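Long-range contact in protein (lectin) (Hyacinthoides hispanica, PDB 1B2P), which binds mannose, as a lectin of the monocot bulb family, and probably recognises mannose-bearing glycans through its bulb-type lectin fold: residues L59-L73 with I76-G90. Sequence-based numbering, arbitrary orientation.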
ATOM      1  N   LEU A  59       9.744  -0.577  32.219  1.00 20.79           N
ATOM      2  CA  LEU A  59       9.310  -1.685  33.072  1.00 22.42           C
ATOM      3  C   LEU A  59       9.804  -3.053  32.649  1.00 24.05           C
ATOM      4  O   LEU A  59       9.542  -4.074  33.320  1.00 28.90           O
ATOM      5  CB  LEU A  59       7.803  -1.749  33.268  1.00 21.70           C
ATOM      6  CG  LEU A  59       7.226  -0.488  33.962  1.00 22.31           C
ATOM      7  CD1 LEU A  59       5.733  -0.653  34.192  1.00 24.57           C
ATOM      8  CD2 LEU A  59       7.873  -0.289  35.377  1.00 25.76           C
ATOM      9  N   GLY A  60      10.359  -3.112  31.460  1.00 22.12           N
ATOM     10  CA  GLY A  60      10.891  -4.413  31.036  1.00 20.69           C
ATOM     11  C   GLY A  60      11.723  -4.228  29.842  1.00 19.54           C
ATOM     12  O   GLY A  60      11.826  -3.098  29.283  1.00 23.15           O
ATOM     13  N   ASN A  61      12.344  -5.322  29.343  1.00 22.71           N
ATOM     14  CA  ASN A  61      13.086  -5.293  28.103  1.00 24.19           C
ATOM     15  C   ASN A  61      12.508  -6.273  26.993  1.00 20.28           C
ATOM     16  O   ASN A  61      11.871  -7.210  27.431  1.00 22.61           O
ATOM     17  CB  ASN A  61      14.502  -5.922  28.349  1.00 30.04           C
ATOM     18  CG  ASN A  61      15.238  -5.134  29.436  1.00 35.70           C
ATOM     19  OD1 ASN A  61      15.431  -3.944  29.191  1.00 39.74           O
ATOM     20  ND2 ASN A  61      15.574  -5.822  30.538  1.00 40.39           N
ATOM     21  N   GLY A  62      12.756  -5.865  25.795  1.00 22.91           N
ATOM     22  CA  GLY A  62      12.433  -6.863  24.706  1.00 23.05           C
ATOM     23  C   GLY A  62      10.909  -7.190  24.728  1.00 23.25           C
ATOM     24  O   GLY A  62      10.432  -8.321  24.633  1.00 23.22           O
ATOM     25  N   CYS A  63      10.125  -6.119  24.897  1.00 19.09           N
ATOM     26  CA  CYS A  63       8.681  -6.311  25.116  1.00 15.96           C
ATOM     27  C   CYS A  63       7.938  -6.561  23.732  1.00 14.80           C
ATOM     28  O   CYS A  63       8.411  -6.172  22.700  1.00 20.55           O
ATOM     29  CB  CYS A  63       7.971  -5.065  25.795  1.00 17.40           C
ATOM     30  SG  CYS A  63       8.906  -4.887  27.438  1.00 20.98           S
ATOM     31  N   ARG A  64       6.815  -7.189  24.004  1.00 16.29           N
ATOM     32  CA  ARG A  64       5.894  -7.409  22.773  1.00 17.87           C
ATOM     33  C   ARG A  64       4.504  -7.137  23.183  1.00 16.40           C
ATOM     34  O   ARG A  64       4.141  -7.244  24.357  1.00 16.02           O
ATOM     35  CB  ARG A  64       6.050  -8.869  22.309  1.00 18.02           C
ATOM     36  CG  ARG A  64       5.634  -9.877  23.352  1.00 20.18           C
ATOM     37  CD  ARG A  64       6.006 -11.326  22.851  1.00 24.37           C
ATOM     38  NE  ARG A  64       5.467 -12.372  23.715  1.00 27.76           N
ATOM     39  CZ  ARG A  64       6.146 -12.770  24.834  1.00 29.69           C
ATOM     40  NH1 ARG A  64       7.284 -12.171  25.214  1.00 30.62           N
ATOM     41  NH2 ARG A  64       5.595 -13.740  25.549  1.00 32.82           N
ATOM     42  N   ALA A  65       3.658  -6.790  22.164  1.00 14.43           N
ATOM     43  CA  ALA A  65       2.226  -6.692  22.448  1.00 15.26           C
ATOM     44  C   ALA A  65       1.474  -7.846  21.669  1.00 14.91           C
ATOM     45  O   ALA A  65       1.851  -8.000  20.523  1.00 17.26           O
ATOM     46  CB  ALA A  65       1.770  -5.300  21.989  1.00 15.98           C
ATOM     47  N   VAL A  66       0.561  -8.367  22.485  1.00 16.44           N
ATOM     48  CA  VAL A  66      -0.209  -9.489  21.822  1.00 16.48           C
ATOM     49  C   VAL A  66      -1.636  -9.251  22.180  1.00 13.63           C
ATOM     50  O   VAL A  66      -2.021  -8.749  23.236  1.00 15.40           O
ATOM     51  CB  VAL A  66       0.306 -10.817  22.343  1.00 21.28           C
ATOM     52  CG1 VAL A  66       1.795 -10.868  22.020  1.00 25.62           C
ATOM     53  CG2 VAL A  66       0.119 -10.913  23.821  1.00 25.75           C
ATOM     54  N   LEU A  67      -2.558  -9.749  21.294  1.00 11.85           N
ATOM     55  CA  LEU A  67      -3.980  -9.694  21.578  1.00 13.44           C
ATOM     56  C   LEU A  67      -4.450 -11.088  21.907  1.00 13.57           C
ATOM     57  O   LEU A  67      -4.250 -11.987  21.098  1.00 17.17           O
ATOM     58  CB  LEU A  67      -4.669  -9.105  20.305  1.00 12.56           C
ATOM     59  CG  LEU A  67      -6.158  -8.972  20.574  1.00 15.69           C
ATOM     60  CD1 LEU A  67      -6.603  -7.961  21.650  1.00 16.24           C
ATOM     61  CD2 LEU A  67      -6.786  -8.498  19.233  1.00 13.90           C
ATOM     62  N   GLN A  68      -4.817 -11.286  23.172  1.00 12.33           N
ATOM     63  CA  GLN A  68      -5.113 -12.669  23.610  1.00 14.40           C
ATOM     64  C   GLN A  68      -6.441 -13.132  23.070  1.00 15.68           C
ATOM     65  O   GLN A  68      -7.300 -12.343  22.580  1.00 14.66           O
ATOM     66  CB  GLN A  68      -5.275 -12.714  25.119  1.00 17.99           C
ATOM     67  CG  GLN A  68      -3.912 -12.243  25.684  1.00 22.46           C
ATOM     68  CD  GLN A  68      -3.711 -12.446  27.149  1.00 33.70           C
ATOM     69  OE1 GLN A  68      -4.673 -12.192  27.872  1.00 40.05           O
ATOM     70  NE2 GLN A  68      -2.453 -12.841  27.454  1.00 37.42           N
ATOM     71  N   PRO A  69      -6.783 -14.440  23.250  1.00 15.00           N
ATOM     72  CA  PRO A  69      -7.987 -14.922  22.570  1.00 15.48           C
ATOM     73  C   PRO A  69      -9.241 -14.504  23.322  1.00 17.09           C
ATOM     74  O   PRO A  69     -10.314 -14.896  22.783  1.00 19.16           O
ATOM     75  CB  PRO A  69      -7.884 -16.480  22.713  1.00 20.53           C
ATOM     76  CG  PRO A  69      -6.441 -16.684  23.015  1.00 20.30           C
ATOM     77  CD  PRO A  69      -5.749 -15.479  23.516  1.00 16.94           C
ATOM     78  N   ASP A  70      -9.164 -13.766  24.400  1.00 14.91           N
ATOM     79  CA  ASP A  70     -10.394 -13.250  25.032  1.00 17.19           C
ATOM     80  C   ASP A  70     -10.437 -11.735  24.735  1.00 16.55           C
ATOM     81  O   ASP A  70     -11.185 -11.098  25.554  1.00 16.76           O
ATOM     82  CB  ASP A  70     -10.328 -13.495  26.526  1.00 17.71           C
ATOM     83  CG  ASP A  70      -9.142 -12.984  27.282  1.00 19.92           C
ATOM     84  OD1 ASP A  70      -8.188 -12.488  26.717  1.00 18.51           O
ATOM     85  OD2 ASP A  70      -9.044 -13.105  28.540  1.00 22.08           O
ATOM     86  N   GLY A  71      -9.615 -11.208  23.862  1.00 15.56           N
ATOM     87  CA  GLY A  71      -9.809  -9.792  23.442  1.00 14.73           C
ATOM     88  C   GLY A  71      -8.960  -8.870  24.348  1.00 16.19           C
ATOM     89  O   GLY A  71      -9.124  -7.653  24.212  1.00 15.56           O
ATOM     90  N   VAL A  72      -8.195  -9.389  25.277  1.00 13.74           N
ATOM     91  CA  VAL A  72      -7.345  -8.484  26.136  1.00 14.32           C
ATOM     92  C   VAL A  72      -6.071  -8.216  25.491  1.00 14.51           C
ATOM     93  O   VAL A  72      -5.316  -9.165  25.039  1.00 15.39           O
ATOM     94  CB  VAL A  72      -7.091  -9.161  27.495  1.00 16.66           C
ATOM     95  CG1 VAL A  72      -6.074  -8.384  28.341  1.00 18.12           C
ATOM     96  CG2 VAL A  72      -8.431  -9.407  28.161  1.00 18.42           C
ATOM     97  N   LEU A  73      -5.644  -6.984  25.305  1.00 13.71           N
ATOM     98  CA  LEU A  73      -4.350  -6.653  24.764  1.00 13.21           C
ATOM     99  C   LEU A  73      -3.326  -6.587  25.896  1.00 14.25           C
ATOM    100  O   LEU A  73      -3.676  -6.080  26.951  1.00 15.69           O
ATOM    101  CB  LEU A  73      -4.444  -5.218  24.180  1.00 15.75           C
ATOM    102  CG  LEU A  73      -3.164  -4.593  23.649  1.00 15.67           C
ATOM    103  CD1 LEU A  73      -2.657  -5.365  22.439  1.00 16.23           C
ATOM    104  CD2 LEU A  73      -3.453  -3.118  23.265  1.00 17.16           C
ATOM    105  N   ILE A  76       4.048  -7.735  27.167  1.00 16.26           N
ATOM    106  CA  ILE A  76       4.725  -8.823  27.935  1.00 19.12           C
ATOM    107  C   ILE A  76       6.207  -8.662  27.711  1.00 19.21           C
ATOM    108  O   ILE A  76       6.709  -8.354  26.646  1.00 19.00           O
ATOM    109  CB  ILE A  76       4.329 -10.204  27.354  1.00 21.23           C
ATOM    110  CG1 ILE A  76       2.846 -10.439  27.443  1.00 24.11           C
ATOM    111  CG2 ILE A  76       5.137 -11.272  28.152  1.00 26.47           C
ATOM    112  CD1 ILE A  76       2.411 -11.742  26.715  1.00 27.08           C
ATOM    113  N   THR A  77       7.052  -8.821  28.794  1.00 21.49           N
ATOM    114  CA  THR A  77       8.484  -8.642  28.552  1.00 21.44           C
ATOM    115  C   THR A  77       9.210  -9.890  28.050  1.00 22.25           C
ATOM    116  O   THR A  77       8.569 -10.918  28.028  1.00 23.88           O
ATOM    117  CB  THR A  77       9.167  -8.264  29.921  1.00 22.90           C
ATOM    118  OG1 THR A  77       9.129  -9.444  30.750  1.00 24.13           O
ATOM    119  CG2 THR A  77       8.384  -7.164  30.618  1.00 19.41           C
ATOM    120  N   ASN A  78      10.497  -9.780  27.813  1.00 24.86           N
ATOM    121  CA  ASN A  78      11.233 -10.983  27.340  1.00 29.76           C
ATOM    122  C   ASN A  78      11.479 -11.946  28.474  1.00 29.80           C
ATOM    123  O   ASN A  78      11.998 -13.039  28.168  1.00 34.09           O
ATOM    124  CB  ASN A  78      12.561 -10.664  26.671  1.00 29.43           C
ATOM    125  CG  ASN A  78      13.573  -9.877  27.527  1.00 30.87           C
ATOM    126  OD1 ASN A  78      14.535  -9.323  26.959  1.00 35.67           O
ATOM    127  ND2 ASN A  78      13.352  -9.788  28.795  1.00 26.37           N
ATOM    128  N   GLU A  79      11.046 -11.723  29.689  1.00 30.78           N
ATOM    129  CA  GLU A  79      10.979 -12.712  30.749  1.00 33.83           C
ATOM    130  C   GLU A  79       9.584 -13.177  31.042  1.00 34.16           C
ATOM    131  O   GLU A  79       9.224 -13.776  32.059  1.00 34.06           O
ATOM    132  CB  GLU A  79      11.609 -12.138  32.059  1.00 34.68           C
ATOM    133  CG  GLU A  79      13.023 -11.621  31.907  1.00 39.79           C
ATOM    134  CD  GLU A  79      14.017 -12.777  31.813  1.00 43.26           C
ATOM    135  OE1 GLU A  79      13.756 -13.836  32.438  1.00 44.25           O
ATOM    136  OE2 GLU A  79      15.020 -12.659  31.083  1.00 44.26           O
ATOM    137  N   ASN A  80       8.680 -12.842  30.071  1.00 29.63           N
ATOM    138  CA  ASN A  80       7.288 -13.254  30.154  1.00 32.22           C
ATOM    139  C   ASN A  80       6.621 -12.735  31.399  1.00 30.47           C
ATOM    140  O   ASN A  80       5.731 -13.367  31.970  1.00 33.38           O
ATOM    141  CB  ASN A  80       7.194 -14.784  30.079  1.00 36.57           C
ATOM    142  CG  ASN A  80       7.513 -15.297  28.700  1.00 42.04           C
ATOM    143  OD1 ASN A  80       7.214 -16.515  28.566  1.00 49.46           O
ATOM    144  ND2 ASN A  80       7.990 -14.613  27.675  1.00 38.97           N
ATOM    145  N   VAL A  81       6.935 -11.511  31.834  1.00 28.11           N
ATOM    146  CA  VAL A  81       6.170 -10.809  32.822  1.00 26.76           C
ATOM    147  C   VAL A  81       5.139  -9.874  32.105  1.00 25.06           C
ATOM    148  O   VAL A  81       5.612  -9.115  31.251  1.00 24.20           O
ATOM    149  CB  VAL A  81       7.094  -9.876  33.669  1.00 29.75           C
ATOM    150  CG1 VAL A  81       6.259  -9.069  34.643  1.00 30.75           C
ATOM    151  CG2 VAL A  81       8.149 -10.753  34.358  1.00 32.91           C
ATOM    152  N   THR A  82       3.898  -9.969  32.456  1.00 25.15           N
ATOM    153  CA  THR A  82       2.916  -9.057  31.814  1.00 24.51           C
ATOM    154  C   THR A  82       2.995  -7.740  32.589  1.00 26.32           C
ATOM    155  O   THR A  82       2.759  -7.644  33.796  1.00 27.87           O
ATOM    156  CB  THR A  82       1.508  -9.646  31.922  1.00 26.73           C
ATOM    157  OG1 THR A  82       1.549 -10.877  31.151  1.00 28.36           O
ATOM    158  CG2 THR A  82       0.432  -8.708  31.387  1.00 28.84           C
ATOM    159  N   VAL A  83       3.237  -6.623  31.904  1.00 21.55           N
ATOM    160  CA  VAL A  83       3.343  -5.360  32.538  1.00 20.00           C
ATOM    161  C   VAL A  83       2.182  -4.413  32.306  1.00 21.24           C
ATOM    162  O   VAL A  83       1.915  -3.448  32.997  1.00 20.81           O
ATOM    163  CB  VAL A  83       4.610  -4.613  32.165  1.00 21.94           C
ATOM    164  CG1 VAL A  83       5.865  -5.356  32.651  1.00 22.67           C
ATOM    165  CG2 VAL A  83       4.765  -4.357  30.643  1.00 22.52           C
ATOM    166  N   TRP A  84       1.204  -4.903  31.407  1.00 17.60           N
ATOM    167  CA  TRP A  84       0.054  -4.060  31.197  1.00 17.06           C
ATOM    168  C   TRP A  84      -1.063  -4.927  30.504  1.00 16.68           C
ATOM    169  O   TRP A  84      -0.571  -5.718  29.739  1.00 17.62           O
ATOM    170  CB  TRP A  84       0.327  -2.846  30.281  1.00 20.44           C
ATOM    171  CG  TRP A  84      -0.830  -1.914  30.105  1.00 21.59           C
ATOM    172  CD1 TRP A  84      -1.163  -0.796  30.873  1.00 23.07           C
ATOM    173  CD2 TRP A  84      -1.844  -1.957  29.054  1.00 20.21           C
ATOM    174  NE1 TRP A  84      -2.309  -0.245  30.364  1.00 24.98           N
ATOM    175  CE2 TRP A  84      -2.753  -0.911  29.269  1.00 21.84           C
ATOM    176  CE3 TRP A  84      -1.949  -2.814  27.951  1.00 21.76           C
ATOM    177  CZ2 TRP A  84      -3.852  -0.674  28.428  1.00 23.00           C
ATOM    178  CZ3 TRP A  84      -3.063  -2.570  27.112  1.00 19.98           C
ATOM    179  CH2 TRP A  84      -3.973  -1.514  27.343  1.00 21.09           C
ATOM    180  N   GLN A  85      -2.284  -4.687  30.872  1.00 16.99           N
ATOM    181  CA  GLN A  85      -3.342  -5.366  30.064  1.00 17.59           C
ATOM    182  C   GLN A  85      -4.503  -4.455  29.952  1.00 18.41           C
ATOM    183  O   GLN A  85      -4.814  -3.700  30.911  1.00 18.62           O
ATOM    184  CB  GLN A  85      -3.681  -6.696  30.756  1.00 22.97           C
ATOM    185  CG  GLN A  85      -4.242  -6.565  32.160  1.00 28.64           C
ATOM    186  CD  GLN A  85      -4.299  -8.000  32.738  1.00 38.51           C
ATOM    187  OE1 GLN A  85      -3.296  -8.711  32.840  1.00 42.28           O
ATOM    188  NE2 GLN A  85      -5.521  -8.410  33.018  1.00 42.03           N
ATOM    189  N   SER A  86      -5.234  -4.596  28.840  1.00 15.36           N
ATOM    190  CA  SER A  86      -6.460  -3.750  28.776  1.00 15.01           C
ATOM    191  C   SER A  86      -7.384  -4.363  29.768  1.00 17.55           C
ATOM    192  O   SER A  86      -7.525  -5.500  30.170  1.00 18.64           O
ATOM    193  CB  SER A  86      -6.951  -3.743  27.278  1.00 17.57           C
ATOM    194  OG  SER A  86      -7.225  -5.104  26.892  1.00 18.53           O
ATOM    195  N   PRO A  87      -8.424  -3.561  30.199  1.00 18.03           N
ATOM    196  CA  PRO A  87      -9.189  -3.884  31.371  1.00 21.00           C
ATOM    197  C   PRO A  87     -10.415  -4.662  31.157  1.00 23.10           C
ATOM    198  O   PRO A  87     -11.140  -4.868  32.155  1.00 27.89           O
ATOM    199  CB  PRO A  87      -9.607  -2.438  31.814  1.00 23.06           C
ATOM    200  CG  PRO A  87      -9.687  -1.633  30.574  1.00 23.30           C
ATOM    201  CD  PRO A  87      -8.539  -2.136  29.738  1.00 20.97           C
ATOM    202  N   VAL A  88     -10.854  -5.038  29.942  1.00 20.57           N
ATOM    203  CA  VAL A  88     -12.077  -5.763  29.723  1.00 23.27           C
ATOM    204  C   VAL A  88     -11.799  -6.959  28.850  1.00 19.56           C
ATOM    205  O   VAL A  88     -11.106  -6.891  27.872  1.00 20.20           O
ATOM    206  CB  VAL A  88     -13.222  -4.929  29.116  1.00 28.09           C
ATOM    207  CG1 VAL A  88     -12.621  -3.922  28.233  1.00 27.43           C
ATOM    208  CG2 VAL A  88     -14.394  -5.570  28.367  1.00 29.16           C
ATOM    209  N   ALA A  89     -12.397  -8.058  29.329  1.00 19.52           N
ATOM    210  CA  ALA A  89     -12.211  -9.299  28.596  1.00 21.59           C
ATOM    211  C   ALA A  89     -13.529  -9.791  28.024  1.00 22.52           C
ATOM    212  O   ALA A  89     -14.610  -9.475  28.593  1.00 24.88           O
ATOM    213  CB  ALA A  89     -11.706 -10.469  29.483  1.00 22.22           C
ATOM    214  N   GLY A  90     -13.489 -10.540  26.938  1.00 19.34           N
ATOM    215  CA  GLY A  90     -14.673 -11.198  26.422  1.00 19.10           C
ATOM    216  C   GLY A  90     -14.540 -12.731  26.363  1.00 20.37           C
ATOM    217  O   GLY A  90     -13.539 -13.252  26.919  1.00 22.36           O
TER
HETATM  218  O   HOH W   1      -9.733  -5.549  25.987  1.00 15.73           O
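Arg64 and Ile76 pair across an antiparallel sheet, joined by two backbone hydrogen bonds: Arg64 N to Ile76 O and Ile76 N to Arg64 O, each 2.9 Å. From CB the arginine starts with CG lodged between its own backbone N and carbonyl carbon (chi1 62°), and CG lies 3.8 Å from Ile76 O. The chain then runs extended to NE, carrying the guanidinium across Ile76, whose CB and CG2 cover one face of it; CG2 comes within 3.6 Å of NH2. At the tip, NH1 makes a weak bond to Thr77 O. A long, flat-ended residue suits this partly exposed place: its planar head lies over the branched neighbour while NH1 can still reach Thr77 O. Ile76 reaches further along the same face with CD1, which meets Val66 CG2 at 3.8 Å.

The segments contribute strands 64-67 and 82-85, and Ile76 at the end of 73-76, to a four-stranded antiparallel sheet in which 73-76 runs between those two, one of the three sheets of the beta-prism II fold of monocot mannose-binding lectins; Val83 and Trp84 form a classic bulge opposite Val75. At one end, Thr77 OG1 accepts from Glu79 N, an ST turn that steadies the hairpin, and also from Val81 N, while its CG2 packs against Gly60 CA and the sulfur of Cys63, disulfide-bonded to Cys40. Gly62, beside Asn78, has a positive phi (61°) that favours glycine.

At the other end, Ser86 and Leu73 exchange two bonds: Ser86 N to Leu73 O, and Leu73 N to Ser86 OG (2.9 Å). The small hydroxyl also donates to a water that in turn donates to Gly71 O and Val88 O, tying Gly71 to the loop at Ser86 and Val88. Beside it Leu73 CD2 touches Trp84 CZ3 (3.9 Å), and Val72 CG2 meets Ala89 CB.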